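Local coordinates for protein ribonucleoside-diphosphate reductase subunit beta (Bacillus halodurans C-125, PDB 2RCC) that probably supplies the di-iron beta subunit of a class I ribonucleotide reductase, the enzyme that turns ribonucleoside diphosphates into deoxyribonucleotides for DNA synthesis, at residues E177-V180 / Y181-I184; F194-F197 / Y198-R202; V207-S210 / T211-Y215; A257-L260 / E261-W264. One frame throughout, in Å; residues are numbered along the deposited sequence.

Contact 1 of 4, residues E177-V180 / Y181-I184; sequences ESIV and YDVI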
loop_
_atom_site.group_PDB
_atom_site.type_symbol
_atom_site.label_atom_id
_atom_site.label_comp_id
_atom_site.label_asym_id
_atom_site.label_seq_id
_atom_site.Cartn_x
_atom_site.Cartn_y
_atom_site.Cartn_z
ATOM N N GLU A 177 15.396 -13.212 -9.813
ATOM C CA GLU A 177 15.600 -12.485 -11.062
ATOM C C GLU A 177 14.732 -11.246 -11.108
ATOM O O GLU A 177 15.197 -10.175 -11.457
ATOM C CB GLU A 177 15.310 -13.374 -12.259
ATOM C CG GLU A 177 16.325 -14.490 -12.422
ATOM C CD GLU A 177 15.959 -15.526 -13.487
ATOM O OE1 GLU A 177 14.950 -15.341 -14.223
ATOM O OE2 GLU A 177 16.709 -16.533 -13.572
ATOM N N SER A 178 13.472 -11.421 -10.736
ATOM C CA SER A 178 12.485 -10.349 -10.647
ATOM C C SER A 178 12.893 -9.248 -9.634
ATOM O O SER A 178 12.699 -8.062 -9.891
ATOM C CB SER A 178 11.120 -10.994 -10.332
ATOM O OG SER A 178 10.158 -10.020 -10.036
ATOM N N ILE A 179 13.446 -9.634 -8.481
ATOM C CA ILE A 179 14.006 -8.686 -7.479
ATOM C C ILE A 179 15.155 -7.865 -8.078
ATOM O O ILE A 179 15.266 -6.661 -7.820
ATOM C CB ILE A 179 14.528 -9.437 -6.201
ATOM C CG1 ILE A 179 13.361 -9.954 -5.365
ATOM C CG2 ILE A 179 15.443 -8.543 -5.323
ATOM C CD1 ILE A 179 12.612 -8.839 -4.579
ATOM N N VAL A 180 16.008 -8.505 -8.877
ATOM C CA VAL A 180 17.107 -7.780 -9.537
ATOM C C VAL A 180 16.551 -6.729 -10.494
ATOM O O VAL A 180 17.055 -5.600 -10.509
ATOM C CB VAL A 180 18.122 -8.708 -10.268
ATOM C CG1 VAL A 180 19.171 -7.858 -11.066
ATOM C CG2 VAL A 180 18.835 -9.656 -9.247
ATOM N N TYR A 181 15.544 -7.106 -11.297
ATOM C CA TYR A 181 14.914 -6.145 -12.203
ATOM C C TYR A 181 14.284 -5.002 -11.403
ATOM O O TYR A 181 14.370 -3.861 -11.837
ATOM C CB TYR A 181 13.873 -6.774 -13.124
ATOM C CG TYR A 181 14.384 -7.897 -13.974
ATOM C CD1 TYR A 181 15.529 -7.768 -14.756
ATOM C CD2 TYR A 181 13.709 -9.088 -14.015
ATOM C CE1 TYR A 181 15.989 -8.826 -15.540
ATOM C CE2 TYR A 181 14.144 -10.125 -14.781
ATOM C CZ TYR A 181 15.284 -10.008 -15.531
ATOM O OH TYR A 181 15.673 -11.099 -16.280
ATOM N N ASP A 182 13.676 -5.300 -10.251
ATOM C CA ASP A 182 13.112 -4.245 -9.345
ATOM C C ASP A 182 14.178 -3.217 -8.871
ATOM O O ASP A 182 13.910 -2.008 -8.783
ATOM C CB ASP A 182 12.451 -4.825 -8.086
ATOM C CG ASP A 182 11.190 -5.662 -8.340
ATOM O OD1 ASP A 182 10.542 -5.541 -9.398
ATOM O OD2 ASP A 182 10.832 -6.466 -7.421
ATOM N N VAL A 183 15.350 -3.712 -8.496
ATOM C CA VAL A 183 16.493 -2.874 -8.106
ATOM C C VAL A 183 16.881 -1.956 -9.286
ATOM O O VAL A 183 17.094 -0.778 -9.098
ATOM C CB VAL A 183 17.700 -3.739 -7.603
ATOM C CG1 VAL A 183 19.012 -2.936 -7.568
ATOM C CG2 VAL A 183 17.390 -4.359 -6.223
ATOM N N ILE A 184 16.983 -2.516 -10.492
ATOM C CA ILE A 184 17.268 -1.732 -11.700
ATOM C C ILE A 184 16.222 -0.672 -11.984
ATOM O O ILE A 184 16.589 0.482 -12.216
ATOM C CB ILE A 184 17.426 -2.644 -12.962
ATOM C CG1 ILE A 184 18.744 -3.428 -12.871
ATOM C CG2 ILE A 184 17.372 -1.813 -14.217
ATOM C CD1 ILE A 184 18.768 -4.727 -13.659
HETATM O O HOH W 1 14.269 -13.195 -15.815
HETATM O O HOH W 2 9.366 -8.562 -7.809
#
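Tyr-181 and Glu-177 stand one turn apart on helix 172-187, the helix that carries Glu-186, a probable iron ligand. The carbonyl O of Glu-177 lies over one face of the Tyr-181 ring, 3.1 Å above its plane and offset toward the rim, its closest ring atom being CD2. That same oxygen accepts the Tyr-181 amide in the regular i to i+4 pattern, at an N-H...O angle of 161°. With CG anti to the carbonyl carbon (chi1 -57°), the ring is swung back along the helix, which brings its face against this oxygen. A water closes the outer end: it donates to Glu-177 OE1 at 2.8 Å and accepts from Tyr-181 OH at 2.6 Å, lying in the ring plane at its edge. A second water joins Ser-178 OG and Asp-182 OD2, the latter at 2.6 Å, while Asp-182 OD1 is held by the hydroxyl of Tyr-163. The carboxylate is therefore gripped at both oxygens, close to the probable iron site. On the apolar side Val-180 CG1 meets Ile-184 CD1 at 4.1 Å. Tyr-181 and Ile-184 face Thr-253 of helix 244-268, whereas Val-180 packs on Phe-231 and Val-183 on Phe-227, both of helix 207-237.

Contact 2 of 4, residues F194-F197 / Y198-R202; sequences FAFF and YNLAR
Phe-196 and Leu-200 form the close apolar part of this turn of helix 191-202: Leu-200 CD1 approaches Phe-196 CE2 at 3.8 Å, coming obliquely to the ring. The aromatic cluster continues within 194-197, where Phe-196 CD2 sits 3.9 Å above the face of the Phe-197 ring, offset toward its rim. Partly exposed Tyr-198, with CG anti to the carbonyl carbon (chi1 -58°), folds back so that Phe-194 O lies over one ring face, 3.5 Å from its plane, while CE2 meets Phe-194 CB at 4.2 Å. Its hydroxyl is hydrogen-bonded to Asn-217 and probably to Asn-214.

The solvent side lies at exposed Arg-202, and buried, well-bonded Asn-199 leads out to it. One water donates to Phe-196 O and accepts from Asn-199 ND2 at 2.8 Å, and this nitrogen also binds Pro-274 O. At the other end of the amide, Asn-199 OD1 takes two bonds from Arg-202, NE at 2.9 Å and NH2 at 3.1 Å, a side-on grip that helps hold the arginine. Trp-312 adds a cation-pi contact. The inner surface places Phe-194 beside Glu-220, a probable iron ligand, and Ile-213 of helix 207-237, while Phe-196, Phe-197 and Leu-200 pack against helix 72-87.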
loop_
_atom_site.group_PDB
_atom_site.type_symbol
_atom_site.label_atom_id
_atom_site.label_comp_id
_atom_site.label_asym_id
_atom_site.label_seq_id
_atom_site.Cartn_x
_atom_site.Cartn_y
_atom_site.Cartn_z
ATOM N N PHE A 194 16.612 12.064 -13.984
ATOM C CA PHE A 194 16.587 12.790 -12.706
ATOM C C PHE A 194 17.731 13.780 -12.626
ATOM O O PHE A 194 17.535 14.917 -12.218
ATOM C CB PHE A 194 16.619 11.857 -11.512
ATOM C CG PHE A 194 15.469 10.835 -11.473
ATOM C CD1 PHE A 194 14.174 11.152 -11.922
ATOM C CD2 PHE A 194 15.691 9.575 -10.960
ATOM C CE1 PHE A 194 13.142 10.232 -11.872
ATOM C CE2 PHE A 194 14.638 8.622 -10.911
ATOM C CZ PHE A 194 13.371 8.956 -11.363
ATOM N N ALA A 195 18.913 13.369 -13.060
ATOM C CA ALA A 195 20.074 14.272 -13.118
ATOM C C ALA A 195 19.808 15.528 -13.938
ATOM O O ALA A 195 20.307 16.607 -13.584
ATOM C CB ALA A 195 21.314 13.526 -13.655
ATOM N N PHE A 196 19.057 15.391 -15.036
ATOM C CA PHE A 196 18.644 16.534 -15.875
ATOM C C PHE A 196 17.910 17.582 -15.013
ATOM O O PHE A 196 18.197 18.763 -15.086
ATOM C CB PHE A 196 17.811 16.080 -17.094
ATOM C CG PHE A 196 17.110 17.214 -17.811
ATOM C CD1 PHE A 196 17.737 17.893 -18.833
ATOM C CD2 PHE A 196 15.826 17.589 -17.475
ATOM C CE1 PHE A 196 17.097 18.920 -19.492
ATOM C CE2 PHE A 196 15.193 18.659 -18.109
ATOM C CZ PHE A 196 15.822 19.305 -19.112
ATOM N N PHE A 197 16.970 17.126 -14.189
ATOM C CA PHE A 197 16.231 18.012 -13.335
ATOM C C PHE A 197 17.143 18.670 -12.294
ATOM O O PHE A 197 17.046 19.883 -12.059
ATOM C CB PHE A 197 15.034 17.293 -12.701
ATOM C CG PHE A 197 14.031 16.827 -13.709
ATOM C CD1 PHE A 197 13.335 17.738 -14.475
ATOM C CD2 PHE A 197 13.809 15.492 -13.922
ATOM C CE1 PHE A 197 12.422 17.316 -15.413
ATOM C CE2 PHE A 197 12.891 15.074 -14.861
ATOM C CZ PHE A 197 12.213 15.989 -15.600
ATOM N N TYR A 198 18.046 17.884 -11.699
ATOM C CA TYR A 198 18.975 18.444 -10.705
ATOM C C TYR A 198 19.955 19.424 -11.341
ATOM O O TYR A 198 20.359 20.392 -10.681
ATOM C CB TYR A 198 19.757 17.343 -9.970
ATOM C CG TYR A 198 18.915 16.315 -9.235
ATOM C CD1 TYR A 198 17.765 16.671 -8.529
ATOM C CD2 TYR A 198 19.313 14.978 -9.199
ATOM C CE1 TYR A 198 17.017 15.708 -7.846
ATOM C CE2 TYR A 198 18.586 14.031 -8.530
ATOM C CZ TYR A 198 17.450 14.404 -7.855
ATOM O OH TYR A 198 16.760 13.440 -7.198
ATOM N N ASN A 199 20.335 19.180 -12.606
ATOM C CA ASN A 199 21.239 20.088 -13.336
ATOM C C ASN A 199 20.573 21.444 -13.498
ATOM O O ASN A 199 21.248 22.466 -13.489
ATOM C CB ASN A 199 21.628 19.497 -14.710
ATOM C CG ASN A 199 22.571 20.406 -15.522
ATOM O OD1 ASN A 199 23.666 20.731 -15.084
ATOM N ND2 ASN A 199 22.144 20.782 -16.716
ATOM N N LEU A 200 19.256 21.477 -13.686
ATOM C CA LEU A 200 18.539 22.772 -13.769
ATOM C C LEU A 200 18.533 23.507 -12.435
ATOM O O LEU A 200 18.851 24.705 -12.367
ATOM C CB LEU A 200 17.085 22.598 -14.279
ATOM C CG LEU A 200 16.898 22.149 -15.739
ATOM C CD1 LEU A 200 15.440 21.911 -16.082
ATOM C CD2 LEU A 200 17.490 23.183 -16.714
ATOM N N ALA A 201 18.246 22.766 -11.381
ATOM C CA ALA A 201 18.052 23.316 -10.056
ATOM C C ALA A 201 19.338 23.767 -9.400
ATOM O O ALA A 201 19.303 24.741 -8.670
ATOM C CB ALA A 201 17.295 22.330 -9.172
ATOM N N ARG A 202 20.476 23.127 -9.706
ATOM C CA ARG A 202 21.759 23.572 -9.138
ATOM C C ARG A 202 22.116 24.955 -9.677
ATOM O O ARG A 202 22.873 25.660 -9.036
ATOM C CB ARG A 202 22.874 22.566 -9.406
ATOM C CG ARG A 202 23.366 22.545 -10.844
ATOM C CD ARG A 202 24.126 21.315 -11.104
ATOM N NE ARG A 202 24.722 21.297 -12.431
ATOM C CZ ARG A 202 25.870 21.875 -12.747
ATOM N NH1 ARG A 202 26.599 22.500 -11.831
ATOM N NH2 ARG A 202 26.304 21.806 -13.992
HETATM O O HOH W 3 19.513 20.182 -17.274
#

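Contact 3 of 4, residues V207-S210 / T211-Y215; sequences VSTS and TMINY
Thr-211 turns its hydroxyl back toward Val-207, one turn earlier on helix 207-237. OG1 is anti to the carbonyl carbon and beside the backbone N (chi1 -64°), a position from which it donates to Val-207 O at 2.9 Å. The Thr-211 amide binds the same oxygen, also at 2.9 Å. The two donors come from opposite faces of the carbonyl plane: the amide is moderately tilted from it, the hydroxyl stands 35° out on the other side and so is not on a lone pair. Val-207 O, in the first turn, is thus gripped twice by one residue. A valine in place of Thr-211 would probably leave Val-207 O, at this partly exposed start of the helix, with only the amide of these two donors.

Ile-213 is turned the same way, CG1 lying back over Thr-209 O at 3.3 Å, while the Ile-213 amide meets that oxygen nearly head-on, with an N-H...O angle of 171°. This is the opening of the long helix that, further along, carries Glu-220 and His-223, probable iron ligands of the ferritin-like helical bundle. At its first turn, Asp-63 receives Ser-208 N and Thr-209 OG1 on its two carboxylate oxygens.

The selenomethionine at Met-212 is bent at chi3 and reaches Trp-53, Pro-55 and helix 106-133. The Ser-210 side chain faces Tyr-198 and Ala-201. Further on, Thr-211 O lies 3.4 Å above one face of the Tyr-215 ring, which also meets Trp-53, and Ile-213 packs on Tyr-126, the probable active-site tyrosine.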
loop_
_atom_site.group_PDB
_atom_site.type_symbol
_atom_site.label_atom_id
_atom_site.label_comp_id
_atom_site.label_asym_id
_atom_site.label_seq_id
_atom_site.Cartn_x
_atom_site.Cartn_y
_atom_site.Cartn_z
ATOM N N VAL A 207 13.372 24.627 -9.620
ATOM C CA VAL A 207 13.756 24.103 -8.319
ATOM C C VAL A 207 12.627 23.304 -7.630
ATOM O O VAL A 207 12.897 22.290 -6.964
ATOM C CB VAL A 207 14.253 25.253 -7.405
ATOM C CG1 VAL A 207 14.547 24.733 -5.993
ATOM C CG2 VAL A 207 15.505 25.925 -8.010
ATOM N N SER A 208 11.379 23.752 -7.765
ATOM C CA SER A 208 10.240 22.994 -7.210
ATOM C C SER A 208 10.093 21.617 -7.855
ATOM O O SER A 208 9.834 20.630 -7.172
ATOM C CB SER A 208 8.953 23.784 -7.316
ATOM O OG SER A 208 9.026 24.886 -6.452
ATOM N N THR A 209 10.286 21.546 -9.170
ATOM C CA THR A 209 10.283 20.266 -9.886
ATOM C C THR A 209 11.391 19.351 -9.368
ATOM O O THR A 209 11.156 18.205 -9.064
ATOM C CB THR A 209 10.476 20.477 -11.394
ATOM O OG1 THR A 209 9.408 21.273 -11.921
ATOM C CG2 THR A 209 10.585 19.111 -12.123
ATOM N N SER A 210 12.606 19.890 -9.258
ATOM C CA SER A 210 13.750 19.174 -8.725
ATOM C C SER A 210 13.553 18.640 -7.282
ATOM O O SER A 210 14.022 17.544 -6.934
ATOM C CB SER A 210 14.959 20.106 -8.780
ATOM O OG SER A 210 16.072 19.467 -8.235
ATOM N N THR A 211 12.890 19.439 -6.462
ATOM C CA THR A 211 12.513 19.069 -5.113
ATOM C C THR A 211 11.605 17.830 -5.104
ATOM O O THR A 211 11.871 16.884 -4.357
ATOM C CB THR A 211 11.740 20.191 -4.400
ATOM O OG1 THR A 211 12.578 21.353 -4.234
ATOM C CG2 THR A 211 11.237 19.697 -3.058
HETATM N N MSE A 212 10.613 17.795 -5.989
HETATM C CA MSE A 212 9.696 16.648 -6.043
HETATM C C MSE A 212 10.417 15.415 -6.581
HETATM O O MSE A 212 10.235 14.316 -6.062
HETATM C CB MSE A 212 8.460 16.981 -6.877
HETATM C CG MSE A 212 7.092 16.500 -6.221
HETATM SE SE MSE A 212 5.835 17.642 -6.961
HETATM C CE MSE A 212 6.094 16.845 -8.701
ATOM N N ILE A 213 11.256 15.610 -7.593
ATOM C CA ILE A 213 12.125 14.544 -8.111
ATOM C C ILE A 213 13.005 13.965 -6.991
ATOM O O ILE A 213 13.186 12.751 -6.898
ATOM C CB ILE A 213 13.048 15.039 -9.267
ATOM C CG1 ILE A 213 12.233 15.424 -10.508
ATOM C CG2 ILE A 213 14.070 13.976 -9.667
ATOM C CD1 ILE A 213 11.509 14.279 -11.209
ATOM N N ASN A 214 13.548 14.837 -6.155
ATOM C CA ASN A 214 14.389 14.432 -5.054
ATOM C C ASN A 214 13.604 13.665 -3.994
ATOM O O ASN A 214 14.124 12.706 -3.450
ATOM C CB ASN A 214 15.080 15.644 -4.462
ATOM C CG ASN A 214 16.293 15.284 -3.621
ATOM O OD1 ASN A 214 16.382 15.686 -2.472
ATOM N ND2 ASN A 214 17.217 14.497 -4.184
ATOM N N TYR A 215 12.359 14.079 -3.702
ATOM C CA TYR A 215 11.493 13.285 -2.807
ATOM C C TYR A 215 11.224 11.904 -3.395
ATOM O O TYR A 215 11.299 10.908 -2.657
ATOM C CB TYR A 215 10.199 13.977 -2.502
ATOM C CG TYR A 215 10.310 15.289 -1.719
ATOM C CD1 TYR A 215 11.467 15.657 -1.026
ATOM C CD2 TYR A 215 9.208 16.114 -1.615
ATOM C CE1 TYR A 215 11.509 16.855 -0.296
ATOM C CE2 TYR A 215 9.245 17.275 -0.886
ATOM C CZ TYR A 215 10.395 17.636 -0.231
ATOM O OH TYR A 215 10.424 18.805 0.505
#

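Contact 4 of 4, residues A257-L260 / E261-W264; sequences AADL and EKDW
Lys-262 lies back along Ala-258, and Asp-263 along Asp-259, each one helical turn apart. Backbone hydrogen bonds supply the regular part: Glu-261, Lys-262, Asp-263 and Trp-264 donate to the carbonyls four residues earlier, all at N...O distances of 3.0 Å, Trp-264 N to Leu-260 O being the straightest at 168°.

Packing over these carbonyls comes next. The Lys-262 chain is extended beyond CG and runs past a carbonyl oxygen: Lys-262 CG is 3.2 Å from Ala-258 O, and Lys-262 CE is 3.8 Å from Ala-258 O. Trp-264 has two conformers, so the approach of its edge to Leu-260 is doubtful.

Electrostatic relations are more varied. Asp-263 has CG anti to the carbonyl carbon (chi1 -67°), which swings the carboxylate back beside Asp-259 O; OD2 lies 3.3 Å from that oxygen, an approach of two acceptors without a bond. Asp-259 OD1 and Lys-262 NZ, oppositely charged, stay 4.7 Å apart, and NZ binds Ser-286. Asp-263 OD1 has a long, weak ion pair with Arg-266. An alanine in place of Asp-263 would remove the carboxylate, and is likely to leave Arg-266 without this weak partner. Glu-261, bent at chi2, turns inward, its carboxylate meeting Arg-155 in a salt bridge, Ser-192 and the amide of Phe-190.

The pattern is that of an amphipathic helix in a helical bundle: Glu-261 and Trp-264 are buried, the latter packing on helix 150-168, Lys-262 lies against helix 278-295, and Asp-259 is exposed.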
loop_
_atom_site.group_PDB
_atom_site.type_symbol
_atom_site.label_atom_id
_atom_site.label_comp_id
_atom_site.label_asym_id
_atom_site.label_seq_id
_atom_site.Cartn_x
_atom_site.Cartn_y
_atom_site.Cartn_z
ATOM N N ALA A 257 21.309 -3.123 -18.519
ATOM C CA ALA A 257 20.526 -2.035 -18.012
ATOM C C ALA A 257 21.282 -0.674 -18.086
ATOM O O ALA A 257 20.698 0.322 -18.476
ATOM C CB ALA A 257 20.089 -2.352 -16.593
ATOM N N ALA A 258 22.549 -0.654 -17.698
ATOM C CA ALA A 258 23.422 0.530 -17.821
ATOM C C ALA A 258 23.527 0.989 -19.289
ATOM O O ALA A 258 23.434 2.168 -19.572
ATOM C CB ALA A 258 24.803 0.229 -17.276
ATOM N N ASP A 259 23.731 0.049 -20.208
ATOM C CA ASP A 259 23.768 0.345 -21.638
ATOM C C ASP A 259 22.452 0.939 -22.146
ATOM O O ASP A 259 22.471 1.894 -22.919
ATOM C CB ASP A 259 24.090 -0.914 -22.465
ATOM C CG ASP A 259 25.522 -1.396 -22.308
ATOM O OD1 ASP A 259 26.363 -0.643 -21.796
ATOM O OD2 ASP A 259 25.804 -2.562 -22.701
ATOM N N LEU A 260 21.314 0.381 -21.714
ATOM C CA LEU A 260 19.999 0.898 -22.108
ATOM C C LEU A 260 19.786 2.305 -21.579
ATOM O O LEU A 260 19.253 3.138 -22.286
ATOM C CB LEU A 260 18.847 -0.013 -21.642
ATOM C CG LEU A 260 18.662 -1.295 -22.467
ATOM C CD1 LEU A 260 17.762 -2.312 -21.751
ATOM C CD2 LEU A 260 18.116 -0.966 -23.846
ATOM N N GLU A 261 20.213 2.566 -20.350
ATOM C CA GLU A 261 20.102 3.921 -19.775
ATOM C C GLU A 261 20.925 4.911 -20.590
ATOM O O GLU A 261 20.428 5.974 -20.923
ATOM C CB GLU A 261 20.512 3.905 -18.299
ATOM C CG GLU A 261 20.386 5.245 -17.560
ATOM C CD GLU A 261 18.979 5.802 -17.473
ATOM O OE1 GLU A 261 17.985 5.094 -17.690
ATOM O OE2 GLU A 261 18.853 6.991 -17.168
ATOM N N LYS A 262 22.157 4.540 -20.938
ATOM C CA LYS A 262 23.042 5.377 -21.751
ATOM C C LYS A 262 22.405 5.652 -23.096
ATOM O O LYS A 262 22.481 6.759 -23.575
ATOM C CB LYS A 262 24.411 4.710 -21.953
ATOM C CG LYS A 262 25.202 4.607 -20.672
ATOM C CD LYS A 262 26.413 3.727 -20.785
ATOM C CE LYS A 262 26.979 3.484 -19.366
ATOM N NZ LYS A 262 28.270 2.808 -19.321
ATOM N N ASP A 263 21.752 4.654 -23.691
ATOM C CA ASP A 263 21.064 4.837 -24.987
ATOM C C ASP A 263 19.935 5.861 -24.851
ATOM O O ASP A 263 19.794 6.761 -25.673
ATOM C CB ASP A 263 20.490 3.519 -25.508
ATOM C CG ASP A 263 21.567 2.494 -25.906
ATOM O OD1 ASP A 263 22.719 2.872 -26.228
ATOM O OD2 ASP A 263 21.241 1.280 -25.881
ATOM N N TRP A 264 19.122 5.690 -23.828
ATOM C CA TRP A 264 18.037 6.612 -23.554
ATOM C C TRP A 264 18.563 8.019 -23.324
ATOM O O TRP A 264 18.036 8.987 -23.879
ATOM C CB TRP A 264 17.217 6.117 -22.375
ATOM C CG TRP A 264 16.207 5.105 -22.795
ATOM C CD1 TRP A 264 16.365 3.751 -22.949
ATOM C CD2 TRP A 264 14.872 5.385 -23.150
ATOM N NE1 TRP A 264 15.204 3.178 -23.356
ATOM C CE2 TRP A 264 14.261 4.159 -23.483
ATOM C CE3 TRP A 264 14.119 6.560 -23.206
ATOM C CZ2 TRP A 264 12.936 4.069 -23.844
ATOM C CZ3 TRP A 264 12.810 6.476 -23.581
ATOM C CH2 TRP A 264 12.226 5.243 -23.906
#

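From the N terminus the contacts follow in series: contact 1 on helix 172-187, contact 2 on 191-202, contact 3 on 207-237 and contact 4 on 244-268. Each spans one local helical turn, so none closes a long loop, and none nests in or crosses another. Contacts 2 and 3 lie on successive helices with centres about 9 Å apart; they meet through Phe-194 CD1 and Ile-213 CG2 at 3.6 Å and a probable Tyr-198 to Asn-214 hydrogen bond. Contact 1 touches contact 4 through Ile-184 CG2 and Ala-257 CB at 3.6 Å, joining helices 172-187 and 244-268. Contacts 2 and 4 do not touch, their nearest atoms about 6 Å apart.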